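PDB 3GHJ: putative integron gene cassette protein from Uncultured bacterium, which is of unknown function but belongs to the glyoxalase/bleomycin resistance protein/dioxygenase superfamily and forms a two-chain assembly. Local coordinates for residues 67-70 against 71-74; 116-120 against 121-125; 43-46 against 47-51. The protein carries 1 engineered substitution. All coordinates share one frame; numbering follows the deposited sequence. Where two conformers were deposited one is given.

Contact 1. Residues 67-70 against 71-74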
ATOM      1  N   TRP A  67       6.214  11.080  -3.704  1.00  9.67           N
ATOM      2  CA  TRP A  67       7.087  10.482  -2.703  1.00  9.90           C
ATOM      3  C   TRP A  67       6.603  10.720  -1.285  1.00 10.30           C
ATOM      4  O   TRP A  67       6.185  11.828  -0.929  1.00 11.55           O
ATOM      5  CB  TRP A  67       8.501  11.061  -2.798  1.00 10.75           C
ATOM      6  CG  TRP A  67       9.274  10.673  -4.012  1.00 11.71           C
ATOM      7  CD1 TRP A  67       9.442  11.411  -5.149  1.00 13.52           C
ATOM      8  CD2 TRP A  67      10.009   9.458  -4.209  1.00 12.06           C
ATOM      9  NE1 TRP A  67      10.235  10.731  -6.039  1.00 14.38           N
ATOM     10  CE2 TRP A  67      10.603   9.533  -5.485  1.00 14.15           C
ATOM     11  CE3 TRP A  67      10.228   8.318  -3.425  1.00 13.43           C
ATOM     12  CZ2 TRP A  67      11.393   8.505  -6.005  1.00 15.27           C
ATOM     13  CZ3 TRP A  67      11.016   7.300  -3.936  1.00 13.85           C
ATOM     14  CH2 TRP A  67      11.594   7.401  -5.218  1.00 15.59           C
ATOM     15  N   VAL A  68       6.695   9.670  -0.476  1.00 10.63           N
ATOM     16  CA  VAL A  68       6.375   9.710   0.945  1.00 11.69           C
ATOM     17  C   VAL A  68       7.662   9.651   1.759  1.00 12.21           C
ATOM     18  O   VAL A  68       8.494   8.758   1.560  1.00 13.17           O
ATOM     19  CB  VAL A  68       5.503   8.492   1.336  1.00 11.75           C
ATOM     20  CG1 VAL A  68       5.128   8.544   2.817  1.00 13.72           C
ATOM     21  CG2 VAL A  68       4.256   8.436   0.455  1.00 11.82           C
ATOM     22  N   SER A  69       7.825  10.605   2.671  1.00 14.01           N
ATOM     23  CA  SER A  69       8.977  10.641   3.579  1.00 16.19           C
ATOM     24  C   SER A  69      10.311  10.511   2.837  1.00 17.26           C
ATOM     25  O   SER A  69      11.133   9.658   3.170  1.00 18.10           O
ATOM     26  CB  SER A  69       8.851   9.547   4.642  1.00 19.05           C
ATOM     27  OG  SER A  69       9.666   9.841   5.769  1.00 21.11           O
ATOM     28  N   GLY A  70      10.516  11.357   1.833  1.00 16.69           N
ATOM     29  CA  GLY A  70      11.754  11.350   1.076  1.00 17.15           C
ATOM     30  C   GLY A  70      11.762  10.266   0.017  1.00 17.18           C
ATOM     31  O   GLY A  70      11.235  10.464  -1.078  1.00 19.10           O
ATOM     32  N   ARG A  71      12.376   9.129   0.331  1.00 16.72           N
ATOM     33  CA  ARG A  71      12.363   7.978  -0.564  1.00 16.76           C
ATOM     34  C   ARG A  71      11.844   6.742   0.159  1.00 15.30           C
ATOM     35  O   ARG A  71      12.073   5.614  -0.285  1.00 17.12           O
ATOM     36  CB  ARG A  71      13.763   7.706  -1.134  1.00 20.34           C
ATOM     37  CG  ARG A  71      14.188   8.720  -2.192  1.00 22.87           C
ATOM     38  CD  ARG A  71      15.651   8.562  -2.608  1.00 25.96           C
ATOM     39  NE  ARG A  71      15.927   7.301  -3.296  1.00 27.56           N
ATOM     40  CZ  ARG A  71      15.738   7.099  -4.597  1.00 27.70           C
ATOM     41  NH1 ARG A  71      15.261   8.070  -5.359  1.00 28.37           N
ATOM     42  NH2 ARG A  71      16.027   5.920  -5.135  1.00 28.27           N
ATOM     43  N   ALA A  72      11.129   6.944   1.266  1.00 13.01           N
ATOM     44  CA  ALA A  72      10.647   5.803   2.055  1.00 12.39           C
ATOM     45  C   ALA A  72       9.432   5.092   1.448  1.00 11.29           C
ATOM     46  O   ALA A  72       9.235   3.896   1.675  1.00 11.40           O
ATOM     47  CB  ALA A  72      10.340   6.225   3.479  1.00 13.78           C
ATOM     48  N   GLY A  73       8.616   5.830   0.706  1.00 10.71           N
ATOM     49  CA  GLY A  73       7.412   5.261   0.129  1.00  9.48           C
ATOM     50  C   GLY A  73       6.951   6.082  -1.055  1.00  8.96           C
ATOM     51  O   GLY A  73       7.539   7.115  -1.372  1.00  9.76           O
HETATM   52  N   MSE A  74       5.887   5.621  -1.703  1.00  8.37           N
HETATM   53  CA  MSE A  74       5.376   6.282  -2.893  1.00  8.66           C
HETATM   54  C   MSE A  74       3.901   5.987  -3.063  1.00  8.38           C
HETATM   55  O   MSE A  74       3.442   4.879  -2.779  1.00  9.40           O
HETATM   56  CB  MSE A  74       6.145   5.806  -4.123  1.00 10.60           C
HETATM   57  CG  MSE A  74       5.627   6.287  -5.472  1.00 11.41           C
HETATM   58 SE   MSE A  74       6.905   5.945  -6.916  0.79 15.01          SE
HETATM   59  CE  MSE A  74       8.095   7.418  -6.559  1.00 15.75           C
TER
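The indole of W67 is sandwiched between M74 of the second strand of a tight hairpin and R71 of its turn. On one face sits the methyl end of selenomethionine M74. Its CE lies 3.4 Å from the centroid of the W67 six-membered ring, only 11° off the normal. This is a CH-pi contact over the middle of the ring. The SE atom stands above the same face at a greater distance, a Met-aromatic arrangement. M74 gets there by an extended chain that bends only at its last torsion (chi3 -79°), which brings the methyl over the ring.

R71 takes the opposite face. Its CG lies toward the rim, 4.2 Å from the same centroid of W67. The two side chains run alongside each other, and the guanidinium is turned 35° from the indole plane, with R71 NH1 3.7 Å from W67 CH2.

The two strands, 63-68 and 73-79, are joined by backbone bonds. V68 N donates to G73 O at 2.8 Å, almost straight. V68 is opposed by two residues, A72 and G73, a classic beta bulge. G73 has no side chain, and its carbonyl lies against V68 CB.

R71 NH2 bonds to the carbonyl oxygens of M121 and L141 of the second subunit. The arginine thus packs its aliphatic part on W67 and spends its charged end on the subunit interface.

Contact 2. Residues 116-120 against 121-125. Engineered in segment 116-120: Q118 (natural residue Leu).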
ATOM      1  N   VAL A 116      -8.108   5.185  17.519  1.00 17.00           N
ATOM      2  CA  VAL A 116      -8.664   3.882  17.824  1.00 19.01           C
ATOM      3  C   VAL A 116      -7.521   2.979  18.255  1.00 19.38           C
ATOM      4  O   VAL A 116      -6.547   2.806  17.520  1.00 19.79           O
ATOM      5  CB  VAL A 116      -9.300   3.260  16.577  1.00 20.88           C
ATOM      6  CG1 VAL A 116      -9.751   1.828  16.863  1.00 22.80           C
ATOM      7  CG2 VAL A 116     -10.450   4.121  16.077  1.00 21.09           C
ATOM      8  N   ASN A 117      -7.625   2.400  19.446  1.00 21.53           N
ATOM      9  CA  ASN A 117      -6.616   1.462  19.909  1.00 23.14           C
ATOM     10  C   ASN A 117      -6.800   0.107  19.239  1.00 23.82           C
ATOM     11  O   ASN A 117      -7.912  -0.413  19.170  1.00 26.11           O
ATOM     12  CB  ASN A 117      -6.675   1.307  21.432  1.00 25.93           C
ATOM     13  CG  ASN A 117      -6.081   2.497  22.162  1.00 28.81           C
ATOM     14  OD1 ASN A 117      -5.224   3.206  21.631  1.00 29.61           O
ATOM     15  ND2 ASN A 117      -6.530   2.717  23.392  1.00 30.93           N
ATOM     16  N   GLN A 118      -5.705  -0.437  18.718  1.00 22.98           N
ATOM     17  CA  GLN A 118      -5.694  -1.771  18.131  1.00 23.95           C
ATOM     18  C   GLN A 118      -4.904  -2.657  19.075  1.00 25.01           C
ATOM     19  O   GLN A 118      -3.713  -2.892  18.872  1.00 23.63           O
ATOM     20  CB  GLN A 118      -5.008  -1.746  16.763  1.00 24.34           C
ATOM     21  CG  GLN A 118      -5.486  -0.624  15.847  1.00 26.09           C
ATOM     22  CD  GLN A 118      -6.862  -0.894  15.263  1.00 27.07           C
ATOM     23  OE1 GLN A 118      -7.528  -1.860  15.633  1.00 28.09           O
ATOM     24  NE2 GLN A 118      -7.291  -0.039  14.341  1.00 26.84           N
ATOM     25  N   GLU A 119      -5.567  -3.114  20.134  1.00 28.11           N
ATOM     26  CA  GLU A 119      -4.888  -3.824  21.211  1.00 32.16           C
ATOM     27  C   GLU A 119      -4.139  -5.045  20.694  1.00 27.19           C
ATOM     28  O   GLU A 119      -2.981  -5.272  21.055  1.00 26.62           O
ATOM     29  CB  GLU A 119      -5.889  -4.240  22.294  1.00 40.99           C
ATOM     30  CG  GLU A 119      -6.507  -3.075  23.061  1.00 49.31           C
ATOM     31  CD  GLU A 119      -7.549  -3.512  24.078  1.00 56.18           C
ATOM     32  OE1 GLU A 119      -7.942  -4.699  24.072  1.00 58.49           O
ATOM     33  OE2 GLU A 119      -7.975  -2.662  24.886  1.00 58.49           O
ATOM     34  N   TRP A 120      -4.787  -5.813  19.826  1.00 24.95           N
ATOM     35  CA  TRP A 120      -4.196  -7.059  19.354  1.00 23.07           C
ATOM     36  C   TRP A 120      -2.853  -6.854  18.660  1.00 23.72           C
ATOM     37  O   TRP A 120      -2.009  -7.740  18.680  1.00 24.80           O
ATOM     38  CB  TRP A 120      -5.171  -7.861  18.483  1.00 22.03           C
ATOM     39  CG  TRP A 120      -5.551  -7.210  17.183  1.00 22.61           C
ATOM     40  CD1 TRP A 120      -6.623  -6.394  16.959  1.00 23.42           C
ATOM     41  CD2 TRP A 120      -4.878  -7.343  15.924  1.00 22.32           C
ATOM     42  NE1 TRP A 120      -6.654  -6.005  15.641  1.00 23.25           N
ATOM     43  CE2 TRP A 120      -5.592  -6.571  14.985  1.00 22.99           C
ATOM     44  CE3 TRP A 120      -3.739  -8.035  15.501  1.00 20.69           C
ATOM     45  CZ2 TRP A 120      -5.209  -6.474  13.646  1.00 22.88           C
ATOM     46  CZ3 TRP A 120      -3.356  -7.936  14.165  1.00 20.96           C
ATOM     47  CH2 TRP A 120      -4.091  -7.158  13.258  1.00 21.74           C
HETATM   48  N   MSE A 121      -2.639  -5.682  18.064  1.00 23.09           N
HETATM   49  CA  MSE A 121      -1.359  -5.421  17.410  1.00 24.04           C
HETATM   50  C   MSE A 121      -0.564  -4.309  18.088  1.00 24.02           C
HETATM   51  O   MSE A 121       0.418  -3.813  17.536  1.00 23.52           O
HETATM   52  CB  MSE A 121      -1.549  -5.130  15.916  1.00 25.22           C
HETATM   53  CG  MSE A 121      -2.561  -4.051  15.612  1.00 23.42           C
HETATM   54 SE   MSE A 121      -2.774  -3.673  13.678  0.74 20.85          SE
HETATM   55  CE  MSE A 121      -1.054  -2.839  13.268  1.00 20.97           C
ATOM     56  N   GLN A 122      -0.979  -3.942  19.297  0.61 23.67           N
ATOM     57  CA  GLN A 122      -0.329  -2.872  20.047  0.61 24.24           C
ATOM     58  C   GLN A 122      -0.130  -1.640  19.169  0.61 22.76           C
ATOM     59  O   GLN A 122       0.977  -1.117  19.058  0.61 22.93           O
ATOM     60  CB  GLN A 122       1.019  -3.335  20.609  0.61 27.10           C
ATOM     61  CG  GLN A 122       0.929  -4.491  21.601  0.61 30.11           C
ATOM     62  CD  GLN A 122       0.943  -5.851  20.927  0.61 32.91           C
ATOM     63  OE1 GLN A 122       1.550  -6.027  19.870  0.61 33.42           O
ATOM     64  NE2 GLN A 122       0.280  -6.824  21.543  0.61 34.22           N
ATOM     65  N   ALA A 123      -1.211  -1.187  18.544  1.00 20.82           N
ATOM     66  CA  ALA A 123      -1.142  -0.064  17.619  1.00 18.46           C
ATOM     67  C   ALA A 123      -2.242   0.940  17.909  1.00 17.86           C
ATOM     68  O   ALA A 123      -3.210   0.637  18.612  1.00 19.97           O
ATOM     69  CB  ALA A 123      -1.254  -0.565  16.176  1.00 19.73           C
ATOM     70  N   VAL A 124      -2.086   2.138  17.351  1.00 16.01           N
ATOM     71  CA  VAL A 124      -3.092   3.187  17.433  1.00 15.49           C
ATOM     72  C   VAL A 124      -3.347   3.699  16.019  1.00 13.70           C
ATOM     73  O   VAL A 124      -2.399   3.923  15.268  1.00 15.25           O
ATOM     74  CB  VAL A 124      -2.600   4.368  18.295  1.00 17.00           C
ATOM     75  CG1 VAL A 124      -3.674   5.442  18.371  1.00 17.62           C
ATOM     76  CG2 VAL A 124      -2.220   3.888  19.688  1.00 18.80           C
ATOM     77  N   SER A 125      -4.613   3.875  15.656  1.00 12.57           N
ATOM     78  CA  SER A 125      -4.953   4.300  14.300  1.00 12.34           C
ATOM     79  C   SER A 125      -5.801   5.555  14.263  1.00 11.87           C
ATOM     80  O   SER A 125      -6.632   5.792  15.144  1.00 13.00           O
ATOM     81  CB  SER A 125      -5.717   3.203  13.562  1.00 14.95           C
ATOM     82  OG  SER A 125      -4.950   2.020  13.437  1.00 18.06           O
TER
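Q118 and A123 are joined by two backbone hydrogen bonds. Q118 N donates to A123 O at 2.7 Å, and A123 N returns a bond to Q118 O at 3.0 Å. Q118 O also accepts from M121 N, which arrives at 3.1 Å from the other face of the carbonyl plane. One oxygen therefore ties both the turn and the first strand pair. Further along, V116 and S125 form a second hydrogen-bonded pair, and V116 N to S125 O is 2.9 Å.

The side chain of Q118, an engineered residue that replaces leucine, adds a bond of its own. Its chain folds at chi2 (-75°) and carries the amide diagonally across to S125 on the partner strand. There NE2 donates to S125 OG at 3.2 Å, with the hydroxyl close to the amide plane. S125 OG also bonds to E137 OE2 on strand 135-140, so the serine links three strands of the sheet.

These bonds close the hairpin of strands 113-118 and 123-129. Q118 is opposed by two residues, Q122 and A123, which makes a G1 beta bulge. Q122 takes the positive phi (48°) at this bulge, and its N bonds to E119 O.

Packing lies on both faces. On the face of Q118, its CB and A123 CB meet at 4.0 Å. On the other face N117 and V124 run side by side, with N117 OD1 against V124 CG2. At the turn, selenomethionine M121 lies along one face of the W120 indole. Its CG is over the ring centre, and SE is 4.1 Å from the centroid of the W120 six-membered ring, a Met-aromatic contact. The W120 ring also meets F65 of the second subunit edge-to-face, while M121 packs on W67 of that subunit.

Contact 3. Residues 43-46 against 47-51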
ATOM      1  N   SER A  43      -4.063  15.209  -6.492  1.00 12.04           N
ATOM      2  CA  SER A  43      -2.671  15.619  -6.329  1.00 12.43           C
ATOM      3  C   SER A  43      -2.563  16.735  -5.289  1.00 12.80           C
ATOM      4  O   SER A  43      -1.651  16.740  -4.462  1.00 12.61           O
ATOM      5  CB  SER A  43      -2.068  16.064  -7.659  1.00 12.68           C
ATOM      6  OG  SER A  43      -1.985  14.985  -8.575  1.00 13.42           O
ATOM      7  N   GLN A  44      -3.497  17.678  -5.326  0.57 13.29           N
ATOM      8  CA  GLN A  44      -3.494  18.768  -4.358  0.57 14.82           C
ATOM      9  C   GLN A  44      -3.645  18.245  -2.931  0.57 14.13           C
ATOM     10  O   GLN A  44      -2.971  18.706  -2.020  0.57 13.99           O
ATOM     11  CB  GLN A  44      -4.596  19.777  -4.691  0.57 18.63           C
ATOM     12  CG  GLN A  44      -4.339  20.535  -5.981  0.57 24.14           C
ATOM     13  CD  GLN A  44      -5.525  21.370  -6.421  0.57 29.49           C
ATOM     14  OE1 GLN A  44      -6.599  21.313  -5.822  0.57 31.57           O
ATOM     15  NE2 GLN A  44      -5.336  22.152  -7.478  0.57 31.23           N
ATOM     16  N   PHE A  45      -4.525  17.270  -2.738  1.00 13.16           N
ATOM     17  CA  PHE A  45      -4.724  16.693  -1.415  1.00 10.98           C
ATOM     18  C   PHE A  45      -3.457  15.985  -0.920  1.00 10.91           C
ATOM     19  O   PHE A  45      -2.989  16.221   0.191  1.00 10.42           O
ATOM     20  CB  PHE A  45      -5.902  15.718  -1.437  1.00 11.10           C
ATOM     21  CG  PHE A  45      -6.159  15.028  -0.123  1.00 11.13           C
ATOM     22  CD1 PHE A  45      -5.516  13.829   0.197  1.00 11.23           C
ATOM     23  CD2 PHE A  45      -7.059  15.565   0.791  1.00 11.56           C
ATOM     24  CE1 PHE A  45      -5.758  13.194   1.405  1.00 12.09           C
ATOM     25  CE2 PHE A  45      -7.309  14.933   1.995  1.00 11.89           C
ATOM     26  CZ  PHE A  45      -6.665  13.743   2.300  1.00 12.96           C
ATOM     27  N   TYR A  46      -2.905  15.108  -1.751  1.00 10.61           N
ATOM     28  CA  TYR A  46      -1.752  14.321  -1.326  1.00  9.69           C
ATOM     29  C   TYR A  46      -0.486  15.154  -1.117  1.00 10.86           C
ATOM     30  O   TYR A  46       0.334  14.832  -0.266  1.00 11.85           O
ATOM     31  CB  TYR A  46      -1.516  13.143  -2.291  1.00  9.13           C
ATOM     32  CG  TYR A  46      -2.508  12.009  -2.077  1.00  8.40           C
ATOM     33  CD1 TYR A  46      -3.765  12.025  -2.674  1.00  8.66           C
ATOM     34  CD2 TYR A  46      -2.201  10.947  -1.237  1.00  8.97           C
ATOM     35  CE1 TYR A  46      -4.686  10.997  -2.458  1.00  8.66           C
ATOM     36  CE2 TYR A  46      -3.113   9.920  -1.015  1.00  8.89           C
ATOM     37  CZ  TYR A  46      -4.346   9.951  -1.625  1.00  8.37           C
ATOM     38  OH  TYR A  46      -5.240   8.929  -1.393  1.00  8.70           O
ATOM     39  N   THR A  47      -0.338  16.240  -1.873  1.00 10.59           N
ATOM     40  CA  THR A  47       0.834  17.092  -1.699  1.00 12.66           C
ATOM     41  C   THR A  47       0.619  18.176  -0.634  1.00 15.18           C
ATOM     42  O   THR A  47       1.470  18.381   0.225  1.00 18.41           O
ATOM     43  CB  THR A  47       1.276  17.743  -3.027  1.00 13.53           C
ATOM     44  OG1 THR A  47       0.220  18.569  -3.541  1.00 16.44           O
ATOM     45  CG2 THR A  47       1.638  16.692  -4.060  1.00 13.32           C
ATOM     46  N   GLU A  48      -0.523  18.846  -0.668  1.00 14.29           N
ATOM     47  CA  GLU A  48      -0.715  20.001   0.212  1.00 15.88           C
ATOM     48  C   GLU A  48      -1.203  19.615   1.600  1.00 15.00           C
ATOM     49  O   GLU A  48      -0.834  20.248   2.592  1.00 17.80           O
ATOM     50  CB  GLU A  48      -1.669  21.013  -0.427  1.00 19.75           C
ATOM     51  CG  GLU A  48      -1.162  21.561  -1.749  1.00 25.71           C
ATOM     52  CD  GLU A  48      -2.143  22.512  -2.405  1.00 31.84           C
ATOM     53  OE1 GLU A  48      -3.132  22.894  -1.747  1.00 33.66           O
ATOM     54  OE2 GLU A  48      -1.927  22.878  -3.579  1.00 34.56           O
ATOM     55  N   ILE A  49      -2.041  18.587   1.683  1.00 14.96           N
ATOM     56  CA  ILE A  49      -2.549  18.164   2.975  1.00 14.60           C
ATOM     57  C   ILE A  49      -1.656  17.100   3.605  1.00 13.91           C
ATOM     58  O   ILE A  49      -1.230  17.243   4.750  1.00 16.58           O
ATOM     59  CB  ILE A  49      -4.026  17.719   2.912  1.00 16.06           C
ATOM     60  CG1 ILE A  49      -4.899  18.920   2.537  1.00 18.93           C
ATOM     61  CG2 ILE A  49      -4.481  17.156   4.257  1.00 16.83           C
ATOM     62  CD1 ILE A  49      -6.381  18.690   2.696  1.00 21.24           C
ATOM     63  N   LEU A  50      -1.337  16.046   2.858  1.00 11.22           N
ATOM     64  CA  LEU A  50      -0.455  15.012   3.398  1.00 11.63           C
ATOM     65  C   LEU A  50       1.038  15.329   3.273  1.00 13.19           C
ATOM     66  O   LEU A  50       1.859  14.699   3.932  1.00 14.03           O
ATOM     67  CB  LEU A  50      -0.764  13.642   2.780  1.00 10.49           C
ATOM     68  CG  LEU A  50      -2.192  13.133   3.013  1.00 10.49           C
ATOM     69  CD1 LEU A  50      -2.339  11.720   2.461  1.00 11.72           C
ATOM     70  CD2 LEU A  50      -2.555  13.168   4.496  1.00 12.44           C
ATOM     71  N   GLY A  51       1.387  16.296   2.429  1.00 13.10           N
ATOM     72  CA  GLY A  51       2.773  16.742   2.359  1.00 13.17           C
ATOM     73  C   GLY A  51       3.685  15.868   1.523  1.00 12.92           C
ATOM     74  O   GLY A  51       4.911  15.986   1.601  1.00 14.75           O
TER
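T47 grips S43 O with two hydrogen bonds, one helical turn back. S43 O accepts from T47 N at 2.9 Å and from T47 OG1 at 2.8 Å. The two donors come from opposite faces of the carbonyl plane. The hydroxyl can fold back in this way because OG1 sits between the backbone N and the carbonyl carbon (chi1 61°).

The next carbonyl, Q44 O, takes E48 N in the usual helical way. F45 O then accepts two amides. I49 N reaches it at 3.0 Å and L50 N at 3.1 Å. The second is a wider, pi-type bond, which marks where the regular spacing changes near the end of helix 39-49. After it G51 turns off with positive phi (81°).

The side chains follow the same spacing. I49 CD1 touches F45 CD2 at 3.7 Å, while I49 CB lies above one face of the phenyl ring, toward its rim. L50 CD1 touches both aromatic side chains, 3.9 Å from F45 CE1 and 3.8 Å from Y46 CD2. L50 and Y46 run alongside each other. On the outer surface Q44 and E48 also lie side by side.

Y46 OH is held by D130 OD2, and S43 OG bonds to L39 O of the same helix and to N64 ND2. I49 O accepts from K108 NZ. The helix is packed among several elements: Y46 and T47 touch L66 of strand 63-68, L50 rests on L136 and F138 of strand 135-140, and both I49 and L50 meet L105 of helix 98-107.

The three contacts all lie within the glyoxalase/bleomycin resistance/dioxygenase region of the chain and follow it in the order 3, 1, 2. Contacts 1 and 2 are each the turn of a hairpin, one in each four-stranded sheet. Within a chain their centres are 24 Å apart and their nearest atoms about 15 Å. Across the dimer they meet: R71 of contact 1 bonds to M121 of contact 2 in the second subunit. Contact 3 is the end of a helix, with its centre 13 Å from that of contact 1 and 26 Å from that of contact 2. Its nearest atoms are about 5 Å from contact 1, and helix 39-49 packs on the strand that leads into that hairpin.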